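Local coordinates for DNA repair protein RAD7 (Saccharomyces cerevisiae, PDB 5ZB2) that promotes global genome nucleotide excision repair of nontranscribed DNA as a component of the GGR complex and, in this C-terminal part with leucine-rich repeats, forms a complex with Elc1, at residues Asn295-Ser300 with Ser323-Asn328; Glu314-Gly319 with Val341-Pro346; Leu348-Leu353 with Leu374-Val379; Arg236-Leu241 with Cys266-Leu271. All blocks are in the same frame, centred on the assembly; numbering follows the deposited sequence.

Contact 1: Asn295-Ser300 with Ser323-Asn328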
loop_
_atom_site.group_PDB
_atom_site.type_symbol
_atom_site.label_atom_id
_atom_site.label_comp_id
_atom_site.label_asym_id
_atom_site.label_seq_id
_atom_site.Cartn_x
_atom_site.Cartn_y
_atom_site.Cartn_z
ATOM N N ASN A 295 -2.015 -32.823 -33.729
ATOM C CA ASN A 295 -1.928 -32.238 -32.396
ATOM C C ASN A 295 -2.973 -31.154 -32.159
ATOM O O ASN A 295 -2.918 -30.471 -31.130
ATOM C CB ASN A 295 -0.526 -31.666 -32.163
ATOM C CG ASN A 295 0.565 -32.703 -32.347
ATOM O OD1 ASN A 295 1.149 -32.823 -33.425
ATOM N ND2 ASN A 295 0.845 -33.461 -31.293
ATOM N N LEU A 296 -3.921 -30.977 -33.074
ATOM C CA LEU A 296 -4.884 -29.891 -32.951
ATOM C C LEU A 296 -5.882 -30.204 -31.841
ATOM O O LEU A 296 -6.642 -31.173 -31.927
ATOM C CB LEU A 296 -5.597 -29.667 -34.280
ATOM C CG LEU A 296 -6.445 -28.397 -34.388
ATOM C CD1 LEU A 296 -5.591 -27.147 -34.246
ATOM C CD2 LEU A 296 -7.206 -28.376 -35.706
ATOM N N ILE A 297 -5.873 -29.379 -30.798
ATOM C CA ILE A 297 -6.734 -29.565 -29.640
ATOM C C ILE A 297 -7.976 -28.690 -29.723
ATOM O O ILE A 297 -9.062 -29.106 -29.315
ATOM C CB ILE A 297 -5.934 -29.275 -28.349
ATOM C CG1 ILE A 297 -4.779 -30.269 -28.195
ATOM C CG2 ILE A 297 -6.832 -29.298 -27.116
ATOM C CD1 ILE A 297 -5.202 -31.724 -28.081
ATOM N N GLU A 298 -7.829 -27.480 -30.256
ATOM C CA GLU A 298 -8.909 -26.511 -30.311
ATOM C C GLU A 298 -8.919 -25.863 -31.683
ATOM O O GLU A 298 -7.866 -25.487 -32.207
ATOM C CB GLU A 298 -8.736 -25.448 -29.220
ATOM C CG GLU A 298 -9.899 -24.486 -29.079
ATOM C CD GLU A 298 -9.638 -23.433 -28.017
ATOM O OE1 GLU A 298 -9.756 -22.229 -28.327
ATOM O OE2 GLU A 298 -9.299 -23.813 -26.876
ATOM N N CYS A 299 -10.111 -25.737 -32.264
ATOM C CA CYS A 299 -10.256 -25.128 -33.579
ATOM C C CYS A 299 -11.586 -24.393 -33.649
ATOM O O CYS A 299 -12.618 -24.944 -33.254
ATOM C CB CYS A 299 -10.178 -26.184 -34.683
ATOM S SG CYS A 299 -10.277 -25.496 -36.345
ATOM N N SER A 300 -11.561 -23.161 -34.159
ATOM C CA SER A 300 -12.769 -22.358 -34.308
ATOM C C SER A 300 -12.800 -21.690 -35.674
ATOM O O SER A 300 -11.812 -21.081 -36.097
ATOM C CB SER A 300 -12.871 -21.288 -33.220
ATOM O OG SER A 300 -13.993 -20.448 -33.454
ATOM N N SER A 323 -7.572 -35.763 -32.289
ATOM C CA SER A 323 -7.004 -34.890 -31.273
ATOM C C SER A 323 -7.940 -33.784 -30.803
ATOM O O SER A 323 -7.774 -33.301 -29.681
ATOM C CB SER A 323 -5.708 -34.252 -31.798
ATOM O OG SER A 323 -5.923 -33.622 -33.048
ATOM N N LEU A 324 -8.916 -33.381 -31.613
ATOM C CA LEU A 324 -9.763 -32.251 -31.256
ATOM C C LEU A 324 -10.532 -32.516 -29.965
ATOM O O LEU A 324 -11.088 -33.598 -29.761
ATOM C CB LEU A 324 -10.745 -31.949 -32.389
ATOM C CG LEU A 324 -10.180 -31.218 -33.607
ATOM C CD1 LEU A 324 -11.160 -31.273 -34.769
ATOM C CD2 LEU A 324 -9.859 -29.773 -33.253
ATOM N N ARG A 325 -10.565 -31.503 -29.093
ATOM C CA ARG A 325 -11.370 -31.528 -27.878
ATOM C C ARG A 325 -12.510 -30.521 -27.890
ATOM O O ARG A 325 -13.527 -30.753 -27.233
ATOM C CB ARG A 325 -10.492 -31.263 -26.647
ATOM C CG ARG A 325 -9.193 -32.067 -26.612
ATOM C CD ARG A 325 -9.438 -33.560 -26.742
ATOM N NE ARG A 325 -8.197 -34.309 -26.940
ATOM C CZ ARG A 325 -7.521 -34.936 -25.981
ATOM N NH1 ARG A 325 -7.948 -34.925 -24.725
ATOM N NH2 ARG A 325 -6.406 -35.584 -26.285
ATOM N N SER A 326 -12.363 -29.411 -28.615
ATOM C CA SER A 326 -13.449 -28.463 -28.816
ATOM C C SER A 326 -13.391 -27.945 -30.244
ATOM O O SER A 326 -12.307 -27.695 -30.780
ATOM C CB SER A 326 -13.381 -27.293 -27.822
ATOM O OG SER A 326 -12.205 -26.532 -27.993
ATOM N N LEU A 327 -14.564 -27.789 -30.855
ATOM C CA LEU A 327 -14.681 -27.365 -32.243
ATOM C C LEU A 327 -15.842 -26.392 -32.356
ATOM O O LEU A 327 -16.934 -26.668 -31.851
ATOM C CB LEU A 327 -14.902 -28.568 -33.167
ATOM C CG LEU A 327 -15.004 -28.283 -34.668
ATOM C CD1 LEU A 327 -13.666 -27.827 -35.229
ATOM C CD2 LEU A 327 -15.501 -29.515 -35.402
ATOM N N ASN A 328 -15.609 -25.262 -33.020
ATOM C CA ASN A 328 -16.598 -24.194 -33.135
ATOM C C ASN A 328 -16.911 -23.966 -34.608
ATOM O O ASN A 328 -16.074 -23.441 -35.350
ATOM C CB ASN A 328 -16.087 -22.912 -32.478
ATOM C CG ASN A 328 -17.116 -21.798 -32.478
ATOM O OD1 ASN A 328 -18.049 -21.786 -33.286
ATOM N ND2 ASN A 328 -16.944 -20.843 -31.572
#
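Ser323 reaches Leu296 because its OG is tucked between its own backbone N and carbonyl carbon (chi1 53°), while Leu324 turns CG anti to its carbonyl carbon (chi1 -77°) and so brings CD2 against the same residue. The hydroxyl donates from OG of Ser323 to Leu296 O at 2.8 Å, somewhat tilted from the carbonyl plane. Leu324 and Leu296 lie side by side, CD2 of the first 3.9 Å from CG of the second. Small, apolar Cys299 fits nearby, its CB touching CD2 of Leu324 and CD1 of Leu327. A nearly straight bond, 2.8 Å from Arg325 N to Ile297 O, starts the parallel pairing of strands 298-300 and 326-328; Cys299 N to Ser326 O and Asn328 N to Cys299 O carry it on. Arg325, bent at its second torsion, crosses CG2 of Ile297 with its CG and donates a hydrogen bond from NE to Ser323 O, from above the carbonyl plane. An alanine replacing Ser323 would probably cost Leu296 O its hydroxyl donor, leaving it beside the poorly aligned N-H of Leu324. As in leucine-rich repeats generally, backbone bonds stack successive turns, while Leu296, Cys299 and Leu324 give helix 309-320 an apolar surface to pack on.

Contact 2: Glu314-Gly319 with Val341-Pro346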
loop_
_atom_site.group_PDB
_atom_site.type_symbol
_atom_site.label_atom_id
_atom_site.label_comp_id
_atom_site.label_asym_id
_atom_site.label_seq_id
_atom_site.Cartn_x
_atom_site.Cartn_y
_atom_site.Cartn_z
ATOM N N GLU A 314 -11.738 -32.281 -44.842
ATOM C CA GLU A 314 -10.286 -32.334 -44.981
ATOM C C GLU A 314 -9.599 -32.125 -43.636
ATOM O O GLU A 314 -8.566 -32.745 -43.357
ATOM C CB GLU A 314 -9.814 -31.289 -45.993
ATOM C CG GLU A 314 -10.224 -31.567 -47.439
ATOM C CD GLU A 314 -9.560 -32.808 -48.025
ATOM O OE1 GLU A 314 -8.621 -33.346 -47.400
ATOM O OE2 GLU A 314 -9.982 -33.247 -49.116
ATOM N N LEU A 315 -10.156 -31.254 -42.790
ATOM C CA LEU A 315 -9.595 -31.051 -41.457
ATOM C C LEU A 315 -9.618 -32.346 -40.652
ATOM O O LEU A 315 -8.597 -32.765 -40.094
ATOM C CB LEU A 315 -10.366 -29.948 -40.725
ATOM C CG LEU A 315 -10.021 -29.734 -39.245
ATOM C CD1 LEU A 315 -8.589 -29.256 -39.075
ATOM C CD2 LEU A 315 -10.990 -28.752 -38.599
ATOM N N LEU A 316 -10.782 -32.995 -40.581
ATOM C CA LEU A 316 -10.921 -34.195 -39.761
ATOM C C LEU A 316 -10.085 -35.349 -40.305
ATOM O O LEU A 316 -9.434 -36.066 -39.537
ATOM C CB LEU A 316 -12.392 -34.598 -39.680
ATOM C CG LEU A 316 -13.337 -33.557 -39.077
ATOM C CD1 LEU A 316 -14.774 -33.949 -39.342
ATOM C CD2 LEU A 316 -13.093 -33.395 -37.585
ATOM N N LEU A 317 -10.088 -35.545 -41.623
ATOM C CA LEU A 317 -9.407 -36.688 -42.220
ATOM C C LEU A 317 -7.891 -36.537 -42.271
ATOM O O LEU A 317 -7.205 -37.507 -42.608
ATOM C CB LEU A 317 -9.940 -36.932 -43.634
ATOM C CG LEU A 317 -11.176 -37.833 -43.735
ATOM C CD1 LEU A 317 -12.288 -37.353 -42.818
ATOM C CD2 LEU A 317 -11.671 -37.900 -45.174
ATOM N N ASN A 318 -7.345 -35.365 -41.951
ATOM C CA ASN A 318 -5.904 -35.137 -42.002
ATOM C C ASN A 318 -5.301 -35.003 -40.605
ATOM O O ASN A 318 -4.371 -34.224 -40.385
ATOM C CB ASN A 318 -5.584 -33.910 -42.854
ATOM C CG ASN A 318 -5.657 -34.204 -44.348
ATOM O OD1 ASN A 318 -4.664 -34.589 -44.965
ATOM N ND2 ASN A 318 -6.837 -34.028 -44.932
ATOM N N GLY A 319 -5.830 -35.765 -39.640
ATOM C CA GLY A 319 -5.238 -35.912 -38.325
ATOM C C GLY A 319 -6.059 -35.314 -37.197
ATOM O O GLY A 319 -6.055 -35.859 -36.085
ATOM N N VAL A 341 -21.231 -36.234 -40.935
ATOM C CA VAL A 341 -21.011 -37.667 -41.098
ATOM C C VAL A 341 -19.583 -38.023 -40.711
ATOM O O VAL A 341 -19.339 -39.031 -40.036
ATOM C CB VAL A 341 -21.329 -38.098 -42.544
ATOM C CG1 VAL A 341 -21.048 -39.575 -42.739
ATOM C CG2 VAL A 341 -22.781 -37.797 -42.883
ATOM N N ALA A 342 -18.621 -37.195 -41.118
ATOM C CA ALA A 342 -17.215 -37.442 -40.826
ATOM C C ALA A 342 -16.804 -37.003 -39.429
ATOM O O ALA A 342 -15.697 -37.339 -38.996
ATOM C CB ALA A 342 -16.338 -36.725 -41.853
ATOM N N LEU A 343 -17.658 -36.269 -38.715
ATOM C CA LEU A 343 -17.305 -35.735 -37.400
ATOM C C LEU A 343 -17.479 -36.834 -36.354
ATOM O O LEU A 343 -18.462 -36.890 -35.611
ATOM C CB LEU A 343 -18.151 -34.508 -37.079
ATOM C CG LEU A 343 -17.811 -33.744 -35.798
ATOM C CD1 LEU A 343 -16.349 -33.326 -35.772
ATOM C CD2 LEU A 343 -18.712 -32.523 -35.663
ATOM N N ALA A 344 -16.489 -37.725 -36.299
ATOM C CA ALA A 344 -16.460 -38.827 -35.335
ATOM C C ALA A 344 -15.111 -38.771 -34.624
ATOM O O ALA A 344 -14.113 -39.294 -35.127
ATOM C CB ALA A 344 -16.675 -40.171 -36.024
ATOM N N CYS A 345 -15.085 -38.143 -33.452
ATOM C CA CYS A 345 -13.852 -37.847 -32.749
ATOM C C CYS A 345 -13.860 -38.499 -31.372
ATOM O O CYS A 345 -14.812 -38.296 -30.604
ATOM C CB CYS A 345 -13.677 -36.332 -32.605
ATOM S SG CYS A 345 -13.904 -35.418 -34.150
ATOM N N PRO A 346 -12.825 -39.265 -31.010
ATOM C CA PRO A 346 -12.846 -39.933 -29.699
ATOM C C PRO A 346 -12.736 -38.980 -28.521
ATOM O O PRO A 346 -13.249 -39.295 -27.440
ATOM C CB PRO A 346 -11.638 -40.879 -29.770
ATOM C CG PRO A 346 -10.724 -40.251 -30.758
ATOM C CD PRO A 346 -11.606 -39.585 -31.772
#
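Leu316 drives its forked end into the turn at Ala342-Leu343, and the close packing is concentrated there. Its first torsion (chi1 -60°) sends both methyls off the helix toward the loop. CD1 comes to 3.5 Å from Ala342 O and 3.7 Å from Leu343 CA, so it rests on backbone as much as on side chain. The other methyl, CD2, meets CD1 of Leu343 at 3.7 Å, and also approaches SG of Cys345 at 4.1 Å. Leucine suits this buried spot because both branches bear on Leu343, and CD1 also reaches Ala342 while CD2 also reaches Cys345. The outer side is looser: Leu317, exposed to solvent, grazes CB of Ala342 with CD1 at 4.2 Å, and the small alanine probably lets helix and loop draw near. Leu343 centres an inverse gamma turn closed by Ala344 N on Ala342 O at 2.8 Å, an oxygen that Arg321 also holds. Asn371, just after helix 361-370, bonds to both Leu343 O and Cys345 N and so ties down the loop. Helix 309-320 thus joins the loop after helix 337-341 on the convex side of the solenoid by apolar contact, while Ala342 O, Leu343 O and Cys345 N find their polar partners within the loop or in Arg321 and Asn371.

Contact 3: Leu348-Leu353 with Leu374-Val379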
loop_
_atom_site.group_PDB
_atom_site.type_symbol
_atom_site.label_atom_id
_atom_site.label_comp_id
_atom_site.label_asym_id
_atom_site.label_seq_id
_atom_site.Cartn_x
_atom_site.Cartn_y
_atom_site.Cartn_z
ATOM N N LEU A 348 -13.473 -35.443 -28.596
ATOM C CA LEU A 348 -14.238 -34.207 -28.682
ATOM C C LEU A 348 -15.220 -34.117 -27.520
ATOM O O LEU A 348 -15.963 -35.065 -27.247
ATOM C CB LEU A 348 -14.974 -34.139 -30.020
ATOM C CG LEU A 348 -15.765 -32.864 -30.313
ATOM C CD1 LEU A 348 -14.846 -31.653 -30.345
ATOM C CD2 LEU A 348 -16.509 -33.005 -31.632
ATOM N N THR A 349 -15.215 -32.977 -26.827
ATOM C CA THR A 349 -16.095 -32.757 -25.684
ATOM C C THR A 349 -17.039 -31.577 -25.851
ATOM O O THR A 349 -18.134 -31.604 -25.283
ATOM C CB THR A 349 -15.275 -32.538 -24.402
ATOM O OG1 THR A 349 -14.603 -31.274 -24.470
ATOM C CG2 THR A 349 -14.249 -33.648 -24.220
ATOM N N TYR A 350 -16.651 -30.549 -26.608
ATOM C CA TYR A 350 -17.475 -29.365 -26.813
ATOM C C TYR A 350 -17.611 -29.085 -28.303
ATOM O O TYR A 350 -16.626 -29.142 -29.046
ATOM C CB TYR A 350 -16.876 -28.138 -26.109
ATOM C CG TYR A 350 -17.651 -26.863 -26.361
ATOM C CD1 TYR A 350 -18.769 -26.542 -25.599
ATOM C CD2 TYR A 350 -17.268 -25.982 -27.363
ATOM C CE1 TYR A 350 -19.484 -25.379 -25.828
ATOM C CE2 TYR A 350 -17.977 -24.816 -27.601
ATOM C CZ TYR A 350 -19.083 -24.520 -26.831
ATOM O OH TYR A 350 -19.792 -23.363 -27.062
ATOM N N LEU A 351 -18.830 -28.764 -28.733
ATOM C CA LEU A 351 -19.105 -28.499 -30.142
ATOM C C LEU A 351 -20.111 -27.364 -30.242
ATOM O O LEU A 351 -21.237 -27.484 -29.752
ATOM C CB LEU A 351 -19.630 -29.756 -30.844
ATOM C CG LEU A 351 -19.940 -29.640 -32.340
ATOM C CD1 LEU A 351 -18.688 -29.309 -33.148
ATOM C CD2 LEU A 351 -20.582 -30.921 -32.849
ATOM N N ASP A 352 -19.707 -26.268 -30.882
ATOM C CA ASP A 352 -20.552 -25.090 -31.050
ATOM C C ASP A 352 -21.154 -25.129 -32.451
ATOM O O ASP A 352 -20.447 -24.920 -33.443
ATOM C CB ASP A 352 -19.745 -23.810 -30.830
ATOM C CG ASP A 352 -20.600 -22.552 -30.878
ATOM O OD1 ASP A 352 -21.744 -22.608 -31.380
ATOM O OD2 ASP A 352 -20.116 -21.497 -30.422
ATOM N N LEU A 353 -22.458 -25.398 -32.531
ATOM C CA LEU A 353 -23.176 -25.425 -33.799
ATOM C C LEU A 353 -24.219 -24.319 -33.889
ATOM O O LEU A 353 -25.184 -24.440 -34.651
ATOM C CB LEU A 353 -23.836 -26.788 -34.011
ATOM C CG LEU A 353 -22.897 -27.993 -34.017
ATOM C CD1 LEU A 353 -23.689 -29.275 -34.180
ATOM C CD2 LEU A 353 -21.843 -27.875 -35.116
ATOM N N LEU A 374 -18.358 -36.443 -26.223
ATOM C CA LEU A 374 -19.053 -35.182 -26.447
ATOM C C LEU A 374 -20.084 -34.967 -25.343
ATOM O O LEU A 374 -20.942 -35.824 -25.113
ATOM C CB LEU A 374 -19.718 -35.184 -27.820
ATOM C CG LEU A 374 -20.367 -33.877 -28.284
ATOM C CD1 LEU A 374 -19.374 -32.724 -28.271
ATOM C CD2 LEU A 374 -20.946 -34.050 -29.678
ATOM N N THR A 375 -19.997 -33.825 -24.659
ATOM C CA THR A 375 -20.866 -33.535 -23.526
ATOM C C THR A 375 -21.751 -32.311 -23.717
ATOM O O THR A 375 -22.818 -32.245 -23.102
ATOM C CB THR A 375 -20.032 -33.334 -22.250
ATOM O OG1 THR A 375 -19.266 -32.129 -22.358
ATOM C CG2 THR A 375 -19.087 -34.510 -22.036
ATOM N N VAL A 376 -21.348 -31.345 -24.540
ATOM C CA VAL A 376 -22.118 -30.124 -24.750
ATOM C C VAL A 376 -22.174 -29.818 -26.239
ATOM O O VAL A 376 -21.156 -29.880 -26.938
ATOM C CB VAL A 376 -21.517 -28.932 -23.975
ATOM C CG1 VAL A 376 -22.344 -27.666 -24.206
ATOM C CG2 VAL A 376 -21.427 -29.252 -22.487
ATOM N N ILE A 377 -23.368 -29.478 -26.719
ATOM C CA ILE A 377 -23.583 -29.048 -28.096
ATOM C C ILE A 377 -24.462 -27.807 -28.054
ATOM O O ILE A 377 -25.605 -27.869 -27.587
ATOM C CB ILE A 377 -24.243 -30.140 -28.957
ATOM C CG1 ILE A 377 -23.386 -31.409 -28.982
ATOM C CG2 ILE A 377 -24.481 -29.626 -30.379
ATOM C CD1 ILE A 377 -24.081 -32.587 -29.648
ATOM N N ASP A 378 -23.937 -26.688 -28.543
ATOM C CA ASP A 378 -24.706 -25.455 -28.626
ATOM C C ASP A 378 -25.482 -25.448 -29.937
ATOM O O ASP A 378 -24.884 -25.482 -31.017
ATOM C CB ASP A 378 -23.791 -24.234 -28.524
ATOM C CG ASP A 378 -24.560 -22.948 -28.275
ATOM O OD1 ASP A 378 -25.723 -22.838 -28.726
ATOM O OD2 ASP A 378 -24.001 -22.047 -27.616
ATOM N N VAL A 379 -26.811 -25.420 -29.840
ATOM C CA VAL A 379 -27.687 -25.411 -31.003
ATOM C C VAL A 379 -28.500 -24.119 -31.075
ATOM O O VAL A 379 -29.551 -24.078 -31.709
ATOM C CB VAL A 379 -28.609 -26.646 -31.015
ATOM C CG1 VAL A 379 -27.785 -27.927 -31.114
ATOM C CG2 VAL A 379 -29.496 -26.666 -29.778
#
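Thr349 and Thr375 begin the hydrogen bonding between these neighbouring turns of the leucine-rich-repeat solenoid. Thr349 O accepts Thr375 N at 3.0 Å in a nearly straight bond and Thr375 OG1 at 3.2 Å, the two donors arriving from opposite faces of its carbonyl plane; Val376 N adds a weak bond. The hydroxyl gets there because OG1 is folded back over its own main chain (chi1 68°). Were a valine in its place, Thr349 O would probably keep its N-H donors but lose the hydroxyl that holds it from the other face. Further along, the parallel ladder runs from Leu351 N to Val376 O, from Asp378 N to Leu351 O, and from Leu353 N to Asp378 O at 2.9 Å.

Apolar packing lies on both faces. Leu374 lies alongside Leu348 and sends CD1 to 3.9 Å from CB of Leu351, while CD1 of Leu353 meets CG2 of Ile377; Leu351, Leu353 and Ile377 also touch helix 361-370. On the opposite face CD1 of the Tyr350 ring rests 4.0 Å from CB of Val376.

Charge enters with Asp352 and Asp378, parallel neighbours whose OD1 and OD2 respectively are 4.4 Å apart. OD1 of Asp352 has Gly354 N and Asn330 ND2 as donors, and OD1 of Asp378 has Phe380 N; these bonds probably temper the repulsion between like charges.

Contact 4: Arg236-Leu241 with Cys266-Leu271. With GOL (glycerol), chain G.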
loop_
_atom_site.group_PDB
_atom_site.type_symbol
_atom_site.label_atom_id
_atom_site.label_comp_id
_atom_site.label_asym_id
_atom_site.label_seq_id
_atom_site.Cartn_x
_atom_site.Cartn_y
_atom_site.Cartn_z
ATOM N N ARG A 236 7.300 -22.172 -38.748
ATOM C CA ARG A 236 7.946 -23.459 -38.508
ATOM C C ARG A 236 7.617 -24.010 -37.124
ATOM O O ARG A 236 7.371 -25.213 -36.974
ATOM C CB ARG A 236 9.456 -23.305 -38.690
ATOM C CG ARG A 236 10.280 -24.544 -38.364
ATOM C CD ARG A 236 11.757 -24.294 -38.644
ATOM N NE ARG A 236 12.191 -22.991 -38.138
ATOM C CZ ARG A 236 12.694 -22.774 -36.925
ATOM N NH1 ARG A 236 12.847 -23.772 -36.065
ATOM N NH2 ARG A 236 13.049 -21.548 -36.571
ATOM N N THR A 237 7.607 -23.154 -36.098
ATOM C CA THR A 237 7.412 -23.590 -34.718
ATOM C C THR A 237 6.059 -23.172 -34.151
ATOM O O THR A 237 5.843 -23.282 -32.938
ATOM C CB THR A 237 8.533 -23.043 -33.830
ATOM O OG1 THR A 237 8.640 -21.627 -34.013
ATOM C CG2 THR A 237 9.865 -23.694 -34.177
ATOM N N LEU A 238 5.142 -22.716 -34.994
ATOM C CA LEU A 238 3.878 -22.165 -34.521
ATOM C C LEU A 238 2.986 -23.270 -33.962
ATOM O O LEU A 238 2.652 -24.225 -34.670
ATOM C CB LEU A 238 3.184 -21.439 -35.669
ATOM C CG LEU A 238 2.038 -20.488 -35.342
ATOM C CD1 LEU A 238 2.457 -19.436 -34.324
ATOM C CD2 LEU A 238 1.567 -19.823 -36.625
ATOM N N ARG A 239 2.595 -23.136 -32.691
ATOM C CA ARG A 239 1.654 -24.059 -32.067
ATOM C C ARG A 239 0.288 -23.442 -31.796
ATOM O O ARG A 239 -0.670 -24.184 -31.546
ATOM C CB ARG A 239 2.230 -24.600 -30.748
ATOM C CG ARG A 239 3.605 -25.247 -30.888
ATOM C CD ARG A 239 3.973 -26.067 -29.656
ATOM N NE ARG A 239 3.917 -25.284 -28.422
ATOM C CZ ARG A 239 4.963 -24.716 -27.825
ATOM N NH1 ARG A 239 6.182 -24.832 -28.333
ATOM N NH2 ARG A 239 4.788 -24.028 -26.704
ATOM N N LYS A 240 0.166 -22.117 -31.840
ATOM C CA LYS A 240 -1.103 -21.440 -31.585
ATOM C C LYS A 240 -1.222 -20.256 -32.529
ATOM O O LYS A 240 -0.415 -19.322 -32.457
ATOM C CB LYS A 240 -1.191 -20.976 -30.126
ATOM C CG LYS A 240 -2.447 -20.185 -29.779
ATOM C CD LYS A 240 -2.460 -19.799 -28.305
ATOM C CE LYS A 240 -3.788 -19.199 -27.881
ATOM N NZ LYS A 240 -3.823 -18.923 -26.418
ATOM N N LEU A 241 -2.226 -20.288 -33.404
ATOM C CA LEU A 241 -2.510 -19.180 -34.309
ATOM C C LEU A 241 -3.958 -18.748 -34.132
ATOM O O LEU A 241 -4.878 -19.538 -34.370
ATOM C CB LEU A 241 -2.243 -19.575 -35.764
ATOM C CG LEU A 241 -2.506 -18.479 -36.800
ATOM C CD1 LEU A 241 -1.578 -17.298 -36.579
ATOM C CD2 LEU A 241 -2.359 -19.027 -38.213
ATOM N N CYS A 266 2.623 -30.702 -38.868
ATOM C CA CYS A 266 2.203 -29.425 -38.307
ATOM C C CYS A 266 2.068 -29.527 -36.791
ATOM O O CYS A 266 1.296 -30.356 -36.303
ATOM C CB CYS A 266 0.882 -28.993 -38.918
ATOM S SG CYS A 266 0.304 -27.433 -38.270
ATOM N N PRO A 267 2.785 -28.707 -36.016
ATOM C CA PRO A 267 2.650 -28.750 -34.556
ATOM C C PRO A 267 1.488 -27.944 -33.998
ATOM O O PRO A 267 1.394 -27.811 -32.774
ATOM C CB PRO A 267 3.987 -28.158 -34.086
ATOM C CG PRO A 267 4.324 -27.168 -35.149
ATOM C CD PRO A 267 3.839 -27.768 -36.440
ATOM N N LEU A 268 0.607 -27.405 -34.837
ATOM C CA LEU A 268 -0.461 -26.543 -34.341
ATOM C C LEU A 268 -1.364 -27.298 -33.375
ATOM O O LEU A 268 -1.866 -28.383 -33.682
ATOM C CB LEU A 268 -1.287 -25.990 -35.501
ATOM C CG LEU A 268 -0.657 -24.872 -36.336
ATOM C CD1 LEU A 268 -1.596 -24.510 -37.473
ATOM C CD2 LEU A 268 -0.352 -23.643 -35.485
ATOM N N GLU A 269 -1.566 -26.711 -32.197
ATOM C CA GLU A 269 -2.502 -27.233 -31.217
ATOM C C GLU A 269 -3.764 -26.396 -31.106
ATOM O O GLU A 269 -4.802 -26.925 -30.697
ATOM C CB GLU A 269 -1.828 -27.320 -29.840
ATOM C CG GLU A 269 -0.419 -27.907 -29.897
ATOM C CD GLU A 269 0.269 -27.937 -28.549
ATOM O OE1 GLU A 269 1.074 -28.862 -28.319
ATOM O OE2 GLU A 269 0.010 -27.038 -27.721
ATOM N N VAL A 270 -3.704 -25.121 -31.486
ATOM C CA VAL A 270 -4.842 -24.211 -31.413
ATOM C C VAL A 270 -4.874 -23.387 -32.692
ATOM O O VAL A 270 -3.860 -22.803 -33.086
ATOM C CB VAL A 270 -4.754 -23.289 -30.182
ATOM C CG1 VAL A 270 -5.919 -22.297 -30.165
ATOM C CG2 VAL A 270 -4.720 -24.110 -28.902
ATOM N N LEU A 271 -6.041 -23.324 -33.330
ATOM C CA LEU A 271 -6.209 -22.576 -34.570
ATOM C C LEU A 271 -7.568 -21.901 -34.551
ATOM O O LEU A 271 -8.592 -22.572 -34.385
ATOM C CB LEU A 271 -6.087 -23.490 -35.795
ATOM C CG LEU A 271 -6.321 -22.781 -37.133
ATOM C CD1 LEU A 271 -5.194 -21.792 -37.414
ATOM C CD2 LEU A 271 -6.465 -23.779 -38.272
HETATM C C1 GOL G . 1.584 -23.212 -25.870
HETATM O O1 GOL G . 1.514 -24.488 -26.470
HETATM C C2 GOL G . 0.210 -22.548 -25.923
HETATM O O2 GOL G . 0.331 -21.149 -26.075
HETATM C C3 GOL G . -0.601 -23.130 -27.077
HETATM O O3 GOL G . -1.275 -24.298 -26.661
#
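Pro267 meets Leu238 where two successive turns of the leucine-rich-repeat solenoid run side by side toward strands 240-244 and 270-272. Its ring leans on the other backbone, CG lying 3.4 Å from Leu238 O, a place suited to a compact ring that can lie close against the main chain. Leu268 follows, its first torsion (chi1 -75°) swinging CD2 over to CG of Leu238 at 4.0 Å; the two leucines cross at a slant within the buried interior.

At Glu269 the pairing starts: its N and that of Val270 both donate to Arg239 O, the first at 2.8 Å, the second at 3.2 Å and in the carbonyl plane. Glu269 OE2 and Arg239 NE are 4.3 Å apart, too far for a salt bridge. A glycerol, probably from the crystallisation liquor, spans them instead: Arg239 NE donates to its O1 at 3.2 Å near the guanidinium plane, and its O3 donates to Glu269 OE2. Ser210 OG is hydrogen-bonded to the same glycerol.

Val270 lies beside the aliphatic part of Lys240, whose extended chain takes the ammonium away from the contact, and Val270 O receives Leu241 N. Last comes Leu271, side by side with Leu241 on the buried face; its CD1 stands 4.0 Å from CD2 of Leu241.

In the fold
Passing from the N terminus, contact 4 is the first to close a loop, bringing 266-271 back beside 236-241 after helix 251-261. Contact 1 follows in series and closes over helix 309-320; strand 270-272 of contact 4 is the sheet neighbour of its strand 298-300. Contact 2 opens within that loop and closes beyond it, so contacts 1 and 2 cross: helix 309-320, spanned by contact 1, is tied forward to the loop before strand 350-352. Contact 3 then closes over helix 361-370, and its strand 350-352 pairs with strand 326-328 of contact 1. None lies wholly within another. Contacts 4, 1 and 3 join strands of successive turns; contact 2 links the outer elements.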